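Local coordinates for protein kinase (Staphylococcus aureus subsp. aureus Mu50, PDB 3PY9), which forms the extracellular PASTA region of a membrane serine/threonine kinase and probably binds muropeptides, at residues D11-S16 against N45-T50; S37-Y42 against V67-P72; V75-V80 against A116-T121; L95-V100 against I126-S131; T101-Y106 against K134-L139. All coordinates share one frame; numbering follows the deposited sequence.

In the fold
Contacts 1 and 2 fall in the first PASTA domain, contacts 3, 4 and 5 in the second. From the N terminus, contact 1 closes the excursion through helix 17-26 and strand 30-37, bringing the turn ahead of that helix to strand 47-51. Contact 2 closes the one through strand 47-51, pairing the end of strand 30-37 with 67-72; the two cross. The chain then passes straight into contact 3, which closes over helix 85-93 and strand 100-105. Contact 4 spans strands 100-105 and 115-118, contact 5 strands 115-118 and 125-127. All three cross, tying strand pair 74-76/125-127 to the three-stranded sheet. D40 of contact 2 touches H129 of contact 4 between the domains.

Contact 1: residues D11-S16 against N45-T50; sequences DVIGKS and NEIIKT
The type II beta turn V12-K15, just ahead of helix 17-26 in the first PASTA domain, docks on I47 at the start of strand 47-51. Both polar groups of the I47 backbone are used. G14 N donates to I47 O over 2.8 Å, in the carbonyl plane and on a lone pair, while I47 N meets K15 O at 2.6 Å from nearly straight ahead of the carbonyl. The turn is closed within itself by K15 N and V12 O (2.9 Å), and G14, with phi at 76°, takes its third position. The I47 side chain points into this turn, its CB 3.3 Å from V12 O. Its CG2 faces V12 CG2 at 3.9 Å, and V12 CG2 in turn presses on T50 CG2 at 3.5 Å, tighter than usual, the two side chains crossing at about a right angle. In I13, chi1 (-56°) and chi2 (-57°) together bring CD1 to 3.8 Å from K49 CA. An Asx turn, D11 OD1 accepting from I13 N, shapes the chain entering the beta turn. One water accepts a weak bond from V12 N and donates to T50 OG1, whose other partner is P52 O. V12 also packs on A20, I23 and F24, so the turn connects helix and sheet, as in the PASTA fold of one helix against three strands.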
# COMPACT_ATOMS: atom_id res chain seq x y z
N ASP A 11 -15.22 -16.80 54.87
CA ASP A 11 -14.99 -16.61 53.44
C ASP A 11 -15.33 -15.17 53.06
O ASP A 11 -16.46 -14.71 53.25
CB ASP A 11 -15.84 -17.61 52.65
CG ASP A 11 -15.64 -17.51 51.13
OD1 ASP A 11 -14.68 -16.88 50.65
OD2 ASP A 11 -16.45 -18.10 50.40
N VAL A 12 -14.34 -14.44 52.56
CA VAL A 12 -14.55 -13.08 52.08
C VAL A 12 -14.06 -12.93 50.65
O VAL A 12 -13.97 -11.82 50.12
CB VAL A 12 -13.88 -12.02 53.00
CG1 VAL A 12 -14.36 -12.18 54.44
CG2 VAL A 12 -12.33 -12.12 52.93
N ILE A 13 -13.75 -14.06 50.02
CA ILE A 13 -13.22 -14.09 48.66
C ILE A 13 -14.22 -13.41 47.71
O ILE A 13 -15.43 -13.60 47.85
CB ILE A 13 -12.89 -15.55 48.22
CG1 ILE A 13 -11.92 -16.23 49.21
CG2 ILE A 13 -12.37 -15.61 46.77
CD1 ILE A 13 -10.60 -15.51 49.45
N GLY A 14 -13.71 -12.60 46.79
CA GLY A 14 -14.56 -11.83 45.88
C GLY A 14 -15.24 -10.61 46.49
O GLY A 14 -15.87 -9.82 45.77
N LYS A 15 -15.11 -10.45 47.81
CA LYS A 15 -15.71 -9.32 48.52
C LYS A 15 -14.80 -8.09 48.54
O LYS A 15 -13.62 -8.17 48.17
CB LYS A 15 -16.08 -9.72 49.95
CG LYS A 15 -17.25 -10.69 50.03
CD LYS A 15 -17.55 -11.07 51.46
CE LYS A 15 -18.90 -11.76 51.59
NZ LYS A 15 -19.13 -12.89 50.61
N SER A 16 -15.34 -6.95 48.98
CA SER A 16 -14.52 -5.75 49.22
C SER A 16 -13.92 -5.72 50.65
O SER A 16 -14.37 -6.45 51.55
CB SER A 16 -15.37 -4.50 49.00
OG SER A 16 -16.26 -4.33 50.08
N ASN A 45 -10.27 -4.62 43.18
CA ASN A 45 -10.65 -4.32 44.58
C ASN A 45 -11.72 -5.21 45.18
O ASN A 45 -12.68 -4.79 45.86
CB ASN A 45 -11.01 -2.85 44.63
CG ASN A 45 -10.06 -2.16 43.66
OD1 ASN A 45 -8.97 -1.74 44.06
ND2 ASN A 45 -10.47 -2.01 42.41
N GLU A 46 -11.49 -6.46 44.88
CA GLU A 46 -12.22 -7.61 45.32
C GLU A 46 -11.12 -8.43 46.00
O GLU A 46 -9.99 -8.45 45.52
CB GLU A 46 -12.86 -8.45 44.18
CG GLU A 46 -14.10 -7.85 43.54
CD GLU A 46 -15.09 -8.88 42.96
OE1 GLU A 46 -14.66 -9.94 42.44
OE2 GLU A 46 -16.30 -8.60 43.04
N ILE A 47 -11.43 -9.11 47.12
CA ILE A 47 -10.50 -10.03 47.79
C ILE A 47 -10.17 -11.24 46.89
O ILE A 47 -11.06 -11.92 46.41
CB ILE A 47 -11.06 -10.59 49.14
CG1 ILE A 47 -11.55 -9.48 50.11
CG2 ILE A 47 -10.08 -11.53 49.81
CD1 ILE A 47 -10.65 -8.36 50.32
N ILE A 48 -8.88 -11.52 46.75
CA ILE A 48 -8.33 -12.58 45.90
C ILE A 48 -8.05 -13.83 46.73
O ILE A 48 -8.26 -14.95 46.27
CB ILE A 48 -6.98 -12.06 45.33
CG1 ILE A 48 -7.20 -11.13 44.15
CG2 ILE A 48 -6.02 -13.18 44.95
CD1 ILE A 48 -5.88 -10.63 43.61
N LYS A 49 -7.58 -13.61 47.96
CA LYS A 49 -6.94 -14.64 48.78
C LYS A 49 -7.00 -14.14 50.22
O LYS A 49 -6.98 -12.93 50.44
CB LYS A 49 -5.47 -14.76 48.37
CG LYS A 49 -4.72 -16.01 48.82
CD LYS A 49 -4.80 -17.20 47.81
CE LYS A 49 -6.18 -17.91 47.82
NZ LYS A 49 -6.21 -19.21 47.05
N THR A 50 -7.05 -15.06 51.19
CA THR A 50 -6.84 -14.67 52.58
C THR A 50 -5.81 -15.57 53.27
O THR A 50 -5.57 -16.68 52.83
CB THR A 50 -8.14 -14.59 53.43
OG1 THR A 50 -8.72 -15.89 53.58
CG2 THR A 50 -9.16 -13.59 52.83
O HOH W 1 -11.48 -16.16 53.36

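Contact 2: residues S37-Y42 against V67-P72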
# COMPACT_ATOMS: atom_id res chain seq x y z
N SER A 37 -2.51 -7.62 44.34
CA SER A 37 -1.98 -8.53 43.35
C SER A 37 -2.80 -8.41 42.07
O SER A 37 -4.02 -8.21 42.11
CB SER A 37 -1.99 -9.96 43.88
OG SER A 37 -1.49 -10.89 42.92
N TYR A 38 -2.13 -8.48 40.94
CA TYR A 38 -2.82 -8.57 39.66
C TYR A 38 -3.66 -9.85 39.60
O TYR A 38 -3.26 -10.89 40.13
CB TYR A 38 -1.81 -8.55 38.52
CG TYR A 38 -1.26 -7.17 38.23
CD1 TYR A 38 -2.12 -6.08 38.00
CD2 TYR A 38 0.12 -6.95 38.16
CE1 TYR A 38 -1.62 -4.80 37.71
CE2 TYR A 38 0.63 -5.67 37.88
CZ TYR A 38 -0.24 -4.61 37.65
OH TYR A 38 0.27 -3.36 37.37
N SER A 39 -4.84 -9.76 38.98
CA SER A 39 -5.73 -10.91 38.78
C SER A 39 -6.58 -10.72 37.53
O SER A 39 -6.99 -9.60 37.22
CB SER A 39 -6.65 -11.10 40.00
OG SER A 39 -7.60 -12.13 39.81
N ASP A 40 -6.84 -11.81 36.83
CA ASP A 40 -7.76 -11.78 35.70
C ASP A 40 -9.10 -12.39 36.14
O ASP A 40 -10.17 -12.03 35.62
CB ASP A 40 -7.16 -12.56 34.52
CG ASP A 40 -5.72 -12.14 34.22
OD1 ASP A 40 -5.50 -10.96 33.86
OD2 ASP A 40 -4.80 -12.98 34.35
N LYS A 41 -9.03 -13.28 37.13
CA LYS A 41 -10.20 -13.94 37.71
C LYS A 41 -11.13 -13.01 38.52
O LYS A 41 -12.34 -13.20 38.51
CB LYS A 41 -9.71 -15.11 38.57
CG LYS A 41 -10.78 -16.12 39.02
CD LYS A 41 -10.10 -17.31 39.71
CE LYS A 41 -11.06 -18.19 40.48
NZ LYS A 41 -10.32 -19.00 41.50
N TYR A 42 -10.57 -12.01 39.20
CA TYR A 42 -11.36 -11.11 40.05
C TYR A 42 -11.25 -9.62 39.65
O TYR A 42 -10.15 -9.09 39.50
CB TYR A 42 -10.99 -11.26 41.54
CG TYR A 42 -11.24 -12.64 42.12
CD1 TYR A 42 -12.43 -12.94 42.78
CD2 TYR A 42 -10.28 -13.64 42.02
CE1 TYR A 42 -12.66 -14.20 43.32
CE2 TYR A 42 -10.50 -14.91 42.55
CZ TYR A 42 -11.68 -15.18 43.19
OH TYR A 42 -11.88 -16.43 43.71
N VAL A 67 -5.47 -10.25 50.35
CA VAL A 67 -4.88 -9.81 49.09
C VAL A 67 -6.03 -9.33 48.22
O VAL A 67 -7.04 -10.02 48.11
CB VAL A 67 -4.13 -10.94 48.38
CG1 VAL A 67 -3.41 -10.40 47.15
CG2 VAL A 67 -3.12 -11.64 49.33
N ILE A 68 -5.86 -8.16 47.61
CA ILE A 68 -6.87 -7.46 46.79
C ILE A 68 -6.47 -7.46 45.30
O ILE A 68 -5.28 -7.35 44.96
CB ILE A 68 -7.01 -5.97 47.24
CG1 ILE A 68 -7.20 -5.87 48.76
CG2 ILE A 68 -8.17 -5.27 46.55
CD1 ILE A 68 -8.36 -6.67 49.30
N SER A 69 -7.46 -7.61 44.41
CA SER A 69 -7.21 -7.54 42.96
C SER A 69 -6.88 -6.13 42.50
O SER A 69 -7.58 -5.17 42.84
CB SER A 69 -8.40 -8.08 42.14
OG SER A 69 -8.14 -7.91 40.75
N LYS A 70 -5.80 -6.02 41.73
CA LYS A 70 -5.45 -4.81 40.99
C LYS A 70 -5.93 -4.95 39.54
O LYS A 70 -5.49 -4.21 38.64
CB LYS A 70 -3.93 -4.65 40.94
CG LYS A 70 -3.22 -4.38 42.24
CD LYS A 70 -1.74 -4.78 42.13
CE LYS A 70 -0.94 -3.80 41.33
NZ LYS A 70 0.49 -4.18 41.41
N GLY A 71 -6.81 -5.91 39.30
CA GLY A 71 -7.31 -6.16 37.95
C GLY A 71 -6.22 -6.80 37.11
O GLY A 71 -5.12 -7.07 37.61
N PRO A 72 -6.51 -7.04 35.82
CA PRO A 72 -5.56 -7.72 34.92
C PRO A 72 -4.23 -6.97 34.80
O PRO A 72 -4.21 -5.74 34.69
CB PRO A 72 -6.30 -7.71 33.57
CG PRO A 72 -7.77 -7.55 33.93
CD PRO A 72 -7.77 -6.68 35.14
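Y38 and K70 both carry CG anti to their carbonyl carbon (chi1 -77° and -67°), and a bend at chi3 of K70 (75°) then lays the lysine end across the tyrosine ring. K70 NZ stands over the ring face, 4.0 Å from the Y38 centroid, in a cation-pi contact, and CE lies over the same face at an equal distance, a CH-pi contact. G71 O comes to the ring edge, in plane, 3.2 Å from Y38 CD1. Behind these side chains the last parallel bridge, S37 with S69, continues as a backbone pairing into the two loops. S37 N donates to I68 O (2.9 Å) and K70 N to S37 O (2.8 Å); further on S39 N reaches G71 O (3.0 Å) from well above the carbonyl plane. S69 OG works twice: it donates to Y42 O at 2.6 Å and accepts from G71 N at 2.8 Å, the second bond making an ST turn. S39 OG accepts from Y42 N in an ST motif. At the end, D40 OD1 lies 3.4 Å from P72 CB. Y38 also touches E73, while D40 touches H129 in the next PASTA domain. The chemistry implies that the buried S69 hydroxyl, with one bond given and one taken, ties the 37-42 loop to its own turn, and that the aromatic face probably eases the ammonium charge of K70.

Contact 3: residues V75-V80 against A116-T121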
# COMPACT_ATOMS: atom_id res chain seq x y z
N VAL A 75 0.11 -4.54 29.41
CA VAL A 75 1.27 -3.92 28.74
C VAL A 75 0.83 -2.97 27.63
O VAL A 75 -0.33 -2.97 27.21
CB VAL A 75 2.24 -4.95 28.10
CG1 VAL A 75 3.15 -5.59 29.15
CG2 VAL A 75 1.48 -6.01 27.32
N LYS A 76 1.77 -2.16 27.15
CA LYS A 76 1.57 -1.36 25.94
C LYS A 76 1.79 -2.25 24.70
O LYS A 76 2.86 -2.85 24.53
CB LYS A 76 2.54 -0.17 25.92
CG LYS A 76 1.89 1.22 26.15
CD LYS A 76 0.73 1.28 27.18
CE LYS A 76 1.17 1.22 28.67
NZ LYS A 76 0.88 -0.11 29.33
N MET A 77 0.77 -2.34 23.86
CA MET A 77 0.90 -3.08 22.61
C MET A 77 1.97 -2.42 21.74
O MET A 77 1.89 -1.21 21.44
CB MET A 77 -0.44 -3.15 21.86
CG MET A 77 -0.40 -3.98 20.57
SD MET A 77 -0.36 -5.75 20.87
CE MET A 77 0.07 -6.40 19.25
N PRO A 78 2.99 -3.21 21.34
CA PRO A 78 4.03 -2.72 20.44
C PRO A 78 3.52 -2.59 19.00
O PRO A 78 2.49 -3.18 18.64
CB PRO A 78 5.10 -3.81 20.54
CG PRO A 78 4.33 -5.06 20.85
CD PRO A 78 3.19 -4.63 21.71
N ASN A 79 4.24 -1.81 18.19
CA ASN A 79 3.94 -1.67 16.76
C ASN A 79 4.83 -2.65 16.02
O ASN A 79 6.07 -2.54 16.05
CB ASN A 79 4.21 -0.22 16.29
CG ASN A 79 3.71 0.05 14.88
OD1 ASN A 79 4.48 -0.01 13.93
ND2 ASN A 79 2.43 0.35 14.74
N VAL A 80 4.19 -3.65 15.40
CA VAL A 80 4.89 -4.76 14.74
C VAL A 80 4.60 -4.82 13.23
O VAL A 80 5.17 -5.63 12.51
CB VAL A 80 4.61 -6.15 15.42
CG1 VAL A 80 4.93 -6.11 16.93
CG2 VAL A 80 3.17 -6.59 15.22
N ALA A 116 1.13 -7.35 8.01
CA ALA A 116 0.36 -6.29 7.36
C ALA A 116 -0.58 -5.53 8.31
O ALA A 116 -0.98 -4.40 8.00
CB ALA A 116 -0.45 -6.86 6.20
N ASN A 117 -0.93 -6.14 9.44
CA ASN A 117 -1.96 -5.61 10.34
C ASN A 117 -1.87 -6.29 11.72
O ASN A 117 -1.47 -7.47 11.84
CB ASN A 117 -3.36 -5.79 9.71
CG ASN A 117 -4.49 -5.03 10.46
OD1 ASN A 117 -4.67 -3.82 10.29
ND2 ASN A 117 -5.26 -5.76 11.27
N GLN A 118 -2.23 -5.50 12.73
CA GLN A 118 -2.39 -5.90 14.13
C GLN A 118 -3.84 -5.79 14.56
O GLN A 118 -4.49 -4.75 14.35
CB GLN A 118 -1.67 -4.92 15.03
CG GLN A 118 -0.28 -5.23 15.32
CD GLN A 118 0.43 -4.00 15.78
OE1 GLN A 118 0.20 -3.49 16.88
NE2 GLN A 118 1.30 -3.49 14.92
N SER A 119 -4.30 -6.85 15.21
CA SER A 119 -5.55 -6.91 15.95
C SER A 119 -5.71 -5.73 16.90
O SER A 119 -6.76 -5.11 16.96
CB SER A 119 -5.50 -8.17 16.83
OG SER A 119 -6.71 -8.87 16.82
N VAL A 120 -4.65 -5.45 17.66
CA VAL A 120 -4.70 -4.50 18.77
C VAL A 120 -3.81 -3.31 18.43
O VAL A 120 -2.63 -3.50 18.14
CB VAL A 120 -4.25 -5.19 20.10
CG1 VAL A 120 -4.17 -4.20 21.27
CG2 VAL A 120 -5.17 -6.37 20.45
N THR A 121 -4.35 -2.10 18.43
CA THR A 121 -3.60 -0.97 17.86
C THR A 121 -2.45 -0.53 18.76
O THR A 121 -2.55 -0.61 19.97
CB THR A 121 -4.50 0.21 17.43
OG1 THR A 121 -5.06 0.86 18.57
CG2 THR A 121 -5.64 -0.30 16.50
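The amide planes of Q118 and N79 stand 70° apart, their side chains crossing at about a right angle. V80 CG2 lies over one face of the Q118 amide, 3.7 Å from Q118 CG, with M77 CE obliquely on the same side; N79 ND2 is close to the edge, 4.0 Å from the atom modelled as Q118 NE2. Which end of the Q118 amide is oxygen remains uncertain, but its two ends come close to the main chain of P78 and V80, each at 2.9 Å: the atom modelled as OE1 from P78 O, and that modelled as NE2 from V80 N. This glutamine ends strand 115-118, just beyond the classic beta bulge where A116 and N117 both face Y136. The contact thus joins the edge of the three-stranded PASTA sheet to the chain leading from strand 74-76 into helix 85-93. M77 packs on V120. Its CG, anti to the backbone N (chi1 -177°), is 3.8 Å from V120 CG1, and the bend at chi2 (75°) then lays M77 SD 4.0 Å from V120 CB. The V120 O carbonyl is also close, 3.3 Å from M77 CG. L92 of the helix and I133 of strand 133-138 also touch M77, while V80 leans on A88 and L135.

Contact 4: residues L95-V100 against I126-S131. With EU (europium ion), chain E.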
# COMPACT_ATOMS: atom_id res chain seq x y z
N LEU A 95 7.27 -9.03 25.94
CA LEU A 95 6.38 -8.34 26.86
C LEU A 95 5.40 -9.28 27.56
O LEU A 95 4.47 -8.83 28.24
CB LEU A 95 5.63 -7.22 26.14
CG LEU A 95 6.43 -6.17 25.37
CD1 LEU A 95 5.49 -5.15 24.72
CD2 LEU A 95 7.45 -5.47 26.27
N GLY A 96 5.61 -10.59 27.38
CA GLY A 96 4.74 -11.61 27.96
C GLY A 96 3.48 -11.89 27.17
O GLY A 96 2.60 -12.61 27.64
N LEU A 97 3.38 -11.31 25.96
CA LEU A 97 2.25 -11.54 25.06
C LEU A 97 2.46 -12.78 24.20
O LEU A 97 3.14 -12.73 23.17
CB LEU A 97 1.99 -10.31 24.19
CG LEU A 97 1.59 -9.02 24.91
CD1 LEU A 97 1.87 -7.78 24.08
CD2 LEU A 97 0.13 -9.08 25.36
N LYS A 98 1.86 -13.90 24.62
CA LYS A 98 2.10 -15.18 23.97
C LYS A 98 0.87 -15.79 23.28
O LYS A 98 1.00 -16.75 22.51
CB LYS A 98 2.71 -16.17 24.98
CG LYS A 98 3.93 -15.61 25.73
CD LYS A 98 4.64 -16.67 26.60
CE LYS A 98 5.52 -16.01 27.69
NZ LYS A 98 6.50 -14.99 27.17
N ASP A 99 -0.32 -15.24 23.53
CA ASP A 99 -1.55 -15.71 22.89
C ASP A 99 -1.74 -15.01 21.54
O ASP A 99 -2.53 -14.07 21.41
CB ASP A 99 -2.76 -15.49 23.83
CG ASP A 99 -4.11 -15.72 23.15
OD1 ASP A 99 -4.16 -16.41 22.10
OD2 ASP A 99 -5.14 -15.22 23.66
N VAL A 100 -1.00 -15.46 20.53
CA VAL A 100 -0.99 -14.78 19.24
C VAL A 100 -1.35 -15.74 18.13
O VAL A 100 -0.71 -16.78 17.97
CB VAL A 100 0.36 -14.08 18.94
CG1 VAL A 100 0.27 -13.27 17.66
CG2 VAL A 100 0.76 -13.17 20.10
N ILE A 126 -2.83 -3.60 26.91
CA ILE A 126 -3.51 -4.89 26.76
C ILE A 126 -3.15 -5.83 27.91
O ILE A 126 -2.00 -5.86 28.35
CB ILE A 126 -3.29 -5.56 25.35
CG1 ILE A 126 -4.19 -6.79 25.21
CG2 ILE A 126 -1.82 -5.94 25.12
CD1 ILE A 126 -4.52 -7.20 23.82
N ALA A 127 -4.15 -6.58 28.38
CA ALA A 127 -3.95 -7.64 29.37
C ALA A 127 -3.08 -8.78 28.81
O ALA A 127 -3.32 -9.27 27.70
CB ALA A 127 -5.30 -8.15 29.85
N ILE A 128 -2.08 -9.22 29.57
CA ILE A 128 -1.12 -10.22 29.07
C ILE A 128 -1.64 -11.66 29.13
O ILE A 128 -0.96 -12.60 28.71
CB ILE A 128 0.32 -10.09 29.70
CG1 ILE A 128 0.39 -10.71 31.11
CG2 ILE A 128 0.79 -8.63 29.72
CD1 ILE A 128 1.76 -11.31 31.47
N HIS A 129 -2.86 -11.82 29.64
CA HIS A 129 -3.53 -13.13 29.67
C HIS A 129 -4.88 -13.14 28.93
O HIS A 129 -5.76 -12.30 29.18
CB HIS A 129 -3.67 -13.63 31.12
CG HIS A 129 -2.37 -13.71 31.88
ND1 HIS A 129 -1.23 -14.28 31.36
CD2 HIS A 129 -2.05 -13.31 33.13
CE1 HIS A 129 -0.26 -14.21 32.25
NE2 HIS A 129 -0.72 -13.62 33.33
N ASP A 130 -5.03 -14.13 28.03
CA ASP A 130 -6.16 -14.26 27.07
C ASP A 130 -6.33 -13.00 26.22
O ASP A 130 -7.46 -12.55 25.97
CB ASP A 130 -7.47 -14.67 27.78
CG ASP A 130 -8.53 -15.25 26.81
OD1 ASP A 130 -8.18 -16.00 25.87
OD2 ASP A 130 -9.74 -14.98 27.00
N SER A 131 -5.20 -12.46 25.76
CA SER A 131 -5.16 -11.19 25.03
C SER A 131 -5.76 -11.27 23.61
O SER A 131 -6.11 -10.23 23.02
CB SER A 131 -3.72 -10.63 24.97
OG SER A 131 -2.76 -11.66 24.74
EU EU E . -7.00 -16.74 23.88
O HOH W 2 -0.40 -13.64 26.29
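D99 and D130 share a europium ion, each through a single carboxylate oxygen: D99 OD2 and D130 OD1 both lie 2.4 Å from the metal. Each has CG anti to its backbone N (chi1 170° for D99, -161° for D130), and this brings the two carboxylates to the ion from the two loops. D99 OD1 stays 3.4 Å from the europium, so D99 binds in monodentate fashion, through OD2. The bonded oxygen of D99 also accepts from N132 N, which orients the carboxylate, and N132 is the third residue of the site. Deeper in, L97 carries the apolar part. Its chi1 turns CG beside the backbone N, CD1 takes the extended position, and the other methyl, CD2, points to I126 CG2 at 3.7 Å, with S131 OG at 3.9 Å from it; V75 and L92 pack on L97 as well. I128 holds CG1 between its backbone N and carbonyl carbon (chi1 79°). This lays I128 CG1 over the centre of the H129 ring, while I128 CG2 turns to L95 O at 4.0 Å. A water bridges the loops: it accepts from K98 N at 2.8 Å, donates to I128 O at 2.7 Å, and has a weak link to S131 OG. G96, with positive phi, is the C-prime residue of the Schellman motif ending helix 85-93, and D99 centres an inverse gamma turn. Two aspartates and an asparagine, set on surface loops beside a PASTA sheet, make an oxygen-rich site typical of hard cations such as lanthanides.

Contact 5: residues T101-Y106 against K134-L139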
# COMPACT_ATOMS: atom_id res chain seq x y z
N THR A 101 -2.39 -15.41 17.39
CA THR A 101 -2.79 -16.20 16.24
C THR A 101 -2.39 -15.47 14.94
O THR A 101 -2.55 -14.27 14.84
CB THR A 101 -4.30 -16.53 16.29
OG1 THR A 101 -5.03 -15.35 16.57
CG2 THR A 101 -4.59 -17.54 17.41
N ILE A 102 -1.83 -16.21 13.99
CA ILE A 102 -1.50 -15.69 12.66
C ILE A 102 -2.57 -16.04 11.62
O ILE A 102 -3.10 -17.15 11.59
CB ILE A 102 -0.15 -16.21 12.13
CG1 ILE A 102 0.93 -16.16 13.22
CG2 ILE A 102 0.27 -15.46 10.81
CD1 ILE A 102 1.47 -14.76 13.54
N GLU A 103 -2.85 -15.06 10.76
CA GLU A 103 -3.74 -15.18 9.60
C GLU A 103 -2.97 -14.67 8.39
O GLU A 103 -2.43 -13.56 8.41
CB GLU A 103 -4.92 -14.25 9.78
CG GLU A 103 -5.76 -14.53 10.98
CD GLU A 103 -7.09 -15.08 10.58
OE1 GLU A 103 -7.62 -14.55 9.57
OE2 GLU A 103 -7.58 -16.02 11.26
N LYS A 104 -2.94 -15.48 7.34
CA LYS A 104 -2.24 -15.10 6.12
C LYS A 104 -3.21 -14.48 5.13
O LYS A 104 -4.28 -15.04 4.86
CB LYS A 104 -1.52 -16.30 5.52
CG LYS A 104 -0.43 -16.86 6.43
CD LYS A 104 0.21 -18.12 5.86
CE LYS A 104 1.59 -18.35 6.51
NZ LYS A 104 2.27 -19.59 6.03
N VAL A 105 -2.85 -13.31 4.60
CA VAL A 105 -3.69 -12.62 3.65
C VAL A 105 -2.78 -12.02 2.60
O VAL A 105 -1.63 -11.73 2.86
CB VAL A 105 -4.52 -11.45 4.33
CG1 VAL A 105 -5.63 -12.00 5.25
CG2 VAL A 105 -3.62 -10.49 5.08
N TYR A 106 -3.32 -11.81 1.42
CA TYR A 106 -2.62 -11.02 0.44
C TYR A 106 -2.67 -9.57 0.85
O TYR A 106 -3.65 -9.11 1.43
CB TYR A 106 -3.23 -11.21 -0.94
CG TYR A 106 -3.13 -12.62 -1.46
CD1 TYR A 106 -1.93 -13.11 -1.93
CD2 TYR A 106 -4.24 -13.46 -1.48
CE1 TYR A 106 -1.82 -14.40 -2.43
CE2 TYR A 106 -4.14 -14.77 -1.98
CZ TYR A 106 -2.91 -15.21 -2.45
OH TYR A 106 -2.78 -16.48 -2.94
N LYS A 134 -4.33 -11.05 17.16
CA LYS A 134 -4.28 -11.61 15.83
C LYS A 134 -3.34 -10.78 14.97
O LYS A 134 -3.42 -9.54 14.95
CB LYS A 134 -5.68 -11.66 15.25
CG LYS A 134 -5.85 -12.59 14.08
CD LYS A 134 -7.32 -12.80 13.79
CE LYS A 134 -7.97 -13.80 14.75
NZ LYS A 134 -7.53 -15.21 14.44
N LEU A 135 -2.43 -11.45 14.29
CA LEU A 135 -1.50 -10.80 13.41
C LEU A 135 -1.80 -11.25 12.00
O LEU A 135 -2.07 -12.45 11.76
CB LEU A 135 -0.04 -11.12 13.78
CG LEU A 135 0.52 -10.62 15.13
CD1 LEU A 135 2.01 -10.83 15.17
CD2 LEU A 135 0.20 -9.15 15.45
N TYR A 136 -1.73 -10.31 11.07
CA TYR A 136 -2.06 -10.58 9.69
C TYR A 136 -0.77 -10.54 8.91
O TYR A 136 -0.16 -9.48 8.73
CB TYR A 136 -3.06 -9.55 9.16
CG TYR A 136 -4.43 -9.63 9.83
CD1 TYR A 136 -5.45 -10.36 9.24
CD2 TYR A 136 -4.68 -8.99 11.04
CE1 TYR A 136 -6.70 -10.44 9.84
CE2 TYR A 136 -5.93 -9.06 11.64
CZ TYR A 136 -6.93 -9.79 11.03
OH TYR A 136 -8.18 -9.88 11.61
N GLU A 137 -0.34 -11.72 8.48
CA GLU A 137 0.93 -11.87 7.80
C GLU A 137 0.70 -11.76 6.32
O GLU A 137 -0.17 -12.44 5.80
CB GLU A 137 1.51 -13.25 8.11
CG GLU A 137 2.88 -13.50 7.55
CD GLU A 137 3.32 -14.94 7.71
OE1 GLU A 137 2.61 -15.71 8.37
OE2 GLU A 137 4.37 -15.31 7.15
N SER A 138 1.49 -10.93 5.64
CA SER A 138 1.35 -10.75 4.19
C SER A 138 1.77 -11.99 3.39
O SER A 138 2.80 -12.59 3.66
CB SER A 138 2.17 -9.54 3.72
OG SER A 138 2.07 -9.40 2.30
N LEU A 139 0.98 -12.34 2.39
CA LEU A 139 1.41 -13.33 1.41
C LEU A 139 1.95 -12.63 0.16
O LEU A 139 2.09 -13.25 -0.88
CB LEU A 139 0.25 -14.26 1.02
CG LEU A 139 -0.33 -15.24 2.04
CD1 LEU A 139 -1.62 -15.82 1.55
CD2 LEU A 139 0.67 -16.35 2.37
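T101 to V105 pair with K134 to S138 as parallel strands of the second PASTA sheet, 33° apart in direction. Five backbone bonds zip them together: T101 O takes L135 N (2.9 Å), L135 O takes E103 N (2.9 Å), E103 O takes E137 N (2.8 Å), E137 O takes V105 N, and V105 O takes L139 N (2.7 Å). On the face with T101, E103 and Y136, K134 starts with CG anti to its backbone N, then bends at chi3 and chi4 (-79° and -73°). The bends bring NZ to E103 OE2 at 3.3 Å, a salt bridge met from above the carboxylate plane, with a weak bond to T101 OG1 beside it; I133 O also engages that hydroxyl. Strand 133-138 is the middle one of three, with 100-105 parallel on one side and 115-118 antiparallel on the other, the 1-3-2 order of the PASTA sheet. Helix 85-93 packs against the opposite face, touching L135 through A88 and L92 and E137 through K85. There I102 CD1 meets L135 CB at 3.9 Å, and E137 and K104 run side by side. Burial of E137 OE1 without a polar partner may raise its proton affinity, partly offset by K104 NZ 4.5 Å away. Beyond the V105-S138 bridge, L139 CD1 sits over the centre of the Y106 ring in a CH-pi contact, 4.2 Å from the centroid.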